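Local coordinates for protein chorismatase (Streptomyces hygroscopicus, PDB 4BPS) that hydrolyses chorismate to pyruvate and a dihydroxycyclohexadiene carboxylic acid in the biosynthesis of the immunosuppressants FK506 and FK520, at residues 88-99 and 121-131. Sequence-based numbering, arbitrary orientation. Where two conformers were deposited one is given.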
# COMPACT_ATOMS: atom_id res chain seq x y z
N ASN A 88 12.23 -8.87 15.22
CA ASN A 88 13.09 -8.37 14.15
C ASN A 88 12.67 -6.99 13.66
O ASN A 88 12.76 -6.71 12.45
CB ASN A 88 13.11 -9.37 12.98
CG ASN A 88 13.78 -10.67 13.34
OD1 ASN A 88 14.89 -10.66 13.88
ND2 ASN A 88 13.13 -11.78 13.04
N GLY A 89 12.22 -6.13 14.58
CA GLY A 89 11.79 -4.78 14.24
C GLY A 89 10.36 -4.67 13.78
O GLY A 89 9.88 -3.58 13.57
N ILE A 90 9.69 -5.81 13.58
CA ILE A 90 8.32 -5.81 13.09
C ILE A 90 7.38 -5.84 14.29
O ILE A 90 7.40 -6.81 15.07
CB ILE A 90 8.03 -7.05 12.21
CG1 ILE A 90 9.05 -7.20 11.06
CG2 ILE A 90 6.60 -6.98 11.67
CD1 ILE A 90 9.01 -8.58 10.39
N ALA A 91 6.54 -4.80 14.42
CA ALA A 91 5.45 -4.85 15.38
C ALA A 91 4.25 -5.44 14.69
O ALA A 91 3.91 -5.02 13.58
CB ALA A 91 5.15 -3.47 15.94
N TRP A 92 3.60 -6.41 15.32
CA TRP A 92 2.50 -7.12 14.70
C TRP A 92 1.37 -7.40 15.68
O TRP A 92 1.57 -7.47 16.89
CB TRP A 92 3.01 -8.43 14.07
CG TRP A 92 3.75 -9.35 15.01
CD1 TRP A 92 5.10 -9.39 15.23
CD2 TRP A 92 3.17 -10.34 15.89
NE1 TRP A 92 5.41 -10.34 16.17
CE2 TRP A 92 4.24 -10.95 16.57
CE3 TRP A 92 1.86 -10.78 16.14
CZ2 TRP A 92 4.05 -11.95 17.52
CZ3 TRP A 92 1.68 -11.81 17.07
CH2 TRP A 92 2.77 -12.37 17.76
N ALA A 93 0.19 -7.56 15.10
CA ALA A 93 -0.99 -8.02 15.82
C ALA A 93 -1.70 -9.02 14.93
O ALA A 93 -1.77 -8.81 13.70
CB ALA A 93 -1.93 -6.86 16.15
N ARG A 94 -2.26 -10.07 15.52
CA ARG A 94 -2.96 -11.08 14.73
C ARG A 94 -4.31 -11.38 15.35
O ARG A 94 -4.47 -11.36 16.59
CB ARG A 94 -2.13 -12.38 14.63
CG ARG A 94 -2.03 -13.17 15.93
CD ARG A 94 -1.01 -14.35 15.82
NE ARG A 94 -1.05 -15.17 17.04
CZ ARG A 94 -1.96 -16.11 17.28
NH1 ARG A 94 -2.87 -16.43 16.37
NH2 ARG A 94 -1.98 -16.75 18.45
N THR A 95 -5.27 -11.68 14.48
CA THR A 95 -6.45 -12.45 14.86
C THR A 95 -6.15 -13.89 14.49
O THR A 95 -5.09 -14.19 13.97
CB THR A 95 -7.69 -11.96 14.13
OG1 THR A 95 -7.54 -12.25 12.73
CG2 THR A 95 -7.91 -10.46 14.36
N ASP A 96 -7.05 -14.84 14.74
CA ASP A 96 -6.76 -16.19 14.30
C ASP A 96 -6.62 -16.29 12.78
O ASP A 96 -5.84 -17.12 12.29
CB ASP A 96 -7.77 -17.19 14.84
CG ASP A 96 -7.55 -17.47 16.33
OD1 ASP A 96 -6.40 -17.36 16.83
OD2 ASP A 96 -8.52 -17.83 17.03
N ALA A 97 -7.29 -15.40 12.03
CA ALA A 97 -7.30 -15.48 10.57
C ALA A 97 -6.38 -14.50 9.83
O ALA A 97 -6.04 -14.78 8.67
CB ALA A 97 -8.73 -15.32 10.06
N TYR A 98 -6.02 -13.37 10.45
CA TYR A 98 -5.27 -12.32 9.74
C TYR A 98 -4.19 -11.72 10.62
O TYR A 98 -4.25 -11.77 11.85
CB TYR A 98 -6.21 -11.21 9.23
CG TYR A 98 -7.27 -11.74 8.30
CD1 TYR A 98 -6.96 -12.06 6.97
CD2 TYR A 98 -8.57 -11.97 8.74
CE1 TYR A 98 -7.95 -12.59 6.12
CE2 TYR A 98 -9.54 -12.50 7.89
CZ TYR A 98 -9.22 -12.79 6.59
OH TYR A 98 -10.16 -13.31 5.71
N LEU A 99 -3.19 -11.12 9.97
CA LEU A 99 -2.02 -10.53 10.62
C LEU A 99 -1.76 -9.15 10.02
O LEU A 99 -1.86 -8.97 8.80
CB LEU A 99 -0.81 -11.43 10.35
CG LEU A 99 0.59 -10.99 10.76
CD1 LEU A 99 0.68 -10.97 12.25
CD2 LEU A 99 1.68 -11.93 10.16
N ASN A 121 12.70 -10.55 6.74
CA ASN A 121 12.10 -10.66 8.06
C ASN A 121 10.57 -10.72 7.98
O ASN A 121 9.94 -11.49 8.72
CB ASN A 121 12.56 -9.52 8.97
CG ASN A 121 14.02 -9.67 9.35
OD1 ASN A 121 14.57 -10.77 9.32
ND2 ASN A 121 14.67 -8.56 9.67
N VAL A 122 9.97 -9.97 7.06
CA VAL A 122 8.53 -10.05 6.83
C VAL A 122 8.12 -11.45 6.35
O VAL A 122 7.18 -12.07 6.90
CB VAL A 122 8.06 -8.97 5.85
CG1 VAL A 122 6.62 -9.18 5.40
CG2 VAL A 122 8.22 -7.57 6.46
N PHE A 123 8.79 -11.97 5.32
CA PHE A 123 8.46 -13.30 4.82
C PHE A 123 8.65 -14.34 5.92
O PHE A 123 7.82 -15.25 6.09
CB PHE A 123 9.30 -13.68 3.61
CG PHE A 123 9.05 -12.84 2.37
CD1 PHE A 123 7.77 -12.61 1.88
CD2 PHE A 123 10.12 -12.31 1.68
CE1 PHE A 123 7.58 -11.86 0.72
CE2 PHE A 123 9.94 -11.54 0.54
CZ PHE A 123 8.67 -11.32 0.06
N GLN A 124 9.74 -14.23 6.68
CA GLN A 124 9.98 -15.19 7.75
C GLN A 124 8.93 -15.13 8.84
O GLN A 124 8.54 -16.17 9.36
CB GLN A 124 11.37 -14.98 8.33
CG GLN A 124 11.71 -15.97 9.43
CD GLN A 124 11.45 -17.46 9.07
OE1 GLN A 124 11.77 -17.91 7.97
NE2 GLN A 124 10.86 -18.21 10.00
N LEU A 125 8.49 -13.92 9.22
CA LEU A 125 7.47 -13.78 10.25
C LEU A 125 6.14 -14.38 9.78
O LEU A 125 5.44 -15.07 10.53
CB LEU A 125 7.26 -12.31 10.63
CG LEU A 125 6.29 -12.11 11.81
CD1 LEU A 125 6.92 -12.59 13.10
CD2 LEU A 125 5.88 -10.63 11.90
N THR A 126 5.76 -14.09 8.54
CA THR A 126 4.52 -14.64 8.03
C THR A 126 4.58 -16.16 8.02
O THR A 126 3.59 -16.83 8.34
CB THR A 126 4.14 -14.08 6.64
OG1 THR A 126 5.12 -14.44 5.67
CG2 THR A 126 3.93 -12.56 6.70
N ARG A 127 5.73 -16.73 7.68
CA ARG A 127 5.86 -18.19 7.74
C ARG A 127 5.81 -18.71 9.18
O ARG A 127 5.06 -19.65 9.48
CB ARG A 127 7.16 -18.63 7.07
CG ARG A 127 7.16 -18.47 5.59
CD ARG A 127 8.34 -19.18 4.97
NE ARG A 127 9.64 -18.64 5.37
CZ ARG A 127 10.32 -17.71 4.70
NH1 ARG A 127 9.83 -17.17 3.58
NH2 ARG A 127 11.50 -17.31 5.15
N SER A 128 6.59 -18.11 10.07
CA SER A 128 6.69 -18.59 11.44
C SER A 128 5.38 -18.49 12.21
O SER A 128 5.04 -19.39 12.98
CB SER A 128 7.77 -17.80 12.18
OG SER A 128 7.85 -18.22 13.52
N LEU A 129 4.64 -17.40 12.00
CA LEU A 129 3.38 -17.22 12.71
C LEU A 129 2.23 -17.99 12.05
O LEU A 129 1.18 -18.18 12.68
CB LEU A 129 3.00 -15.75 12.81
CG LEU A 129 3.88 -14.86 13.70
CD1 LEU A 129 3.38 -13.43 13.67
CD2 LEU A 129 3.91 -15.33 15.13
N GLY A 130 2.39 -18.41 10.80
CA GLY A 130 1.34 -19.15 10.11
C GLY A 130 0.36 -18.27 9.35
O GLY A 130 -0.83 -18.63 9.27
N TYR A 131 0.84 -17.19 8.74
CA TYR A 131 0.03 -16.29 7.92
C TYR A 131 0.73 -16.10 6.57
O TYR A 131 1.17 -15.01 6.24
CB TYR A 131 -0.23 -14.95 8.64
CG TYR A 131 -0.97 -15.12 9.93
CD1 TYR A 131 -0.32 -15.57 11.08
CD2 TYR A 131 -2.34 -14.86 10.02
CE1 TYR A 131 -0.99 -15.77 12.27
CE2 TYR A 131 -3.03 -15.08 11.21
CZ TYR A 131 -2.35 -15.52 12.33
OH TYR A 131 -3.02 -15.74 13.50
O HOH W 1 10.93 -12.23 11.31
O HOH W 2 13.38 -5.86 9.95
O HOH W 3 16.44 -11.28 11.53
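Tyr131 pushes its phenol into the turn that joins strand 90-94 to the next strand, where its OH is gripped twice. Tyr131 OH donates to Thr95 O at 2.6 Å, in the carbonyl plane, and accepts from Arg94 NH1 at 3.0 Å, edge-on to a guanidinium whose NE pairs with Glu83. One face of the tyrosine ring takes Leu99 CB, 4.1 Å from its centroid. With an alanine here, Thr95 O and Arg94 NH1 would probably lose this shared partner, and a gap would open beside Leu99. Leu99, with CG anti to its backbone N (chi1 173°), reaches Leu129 CD1 with its CD1 at 3.9 Å. That same Leu129 methyl sits squarely over the six-membered ring of Trp92, while Trp92 NE1 bonds to Asp87. Further along, Ile90 CG2 meets Leu125 CD2 tip to tip at 3.7 Å. At the far end the amides of Asn88 and Asn121 stack; two waters each join one residue's ND2 to the other's backbone O, and a third, weakly held at Asn88, links the two OD1 atoms. A Schellman motif at Gly130 ends helix 112-129, which packs on the six-stranded sheet of this YjgF-like domain, its 121-129 part at 31° to strand 90-94.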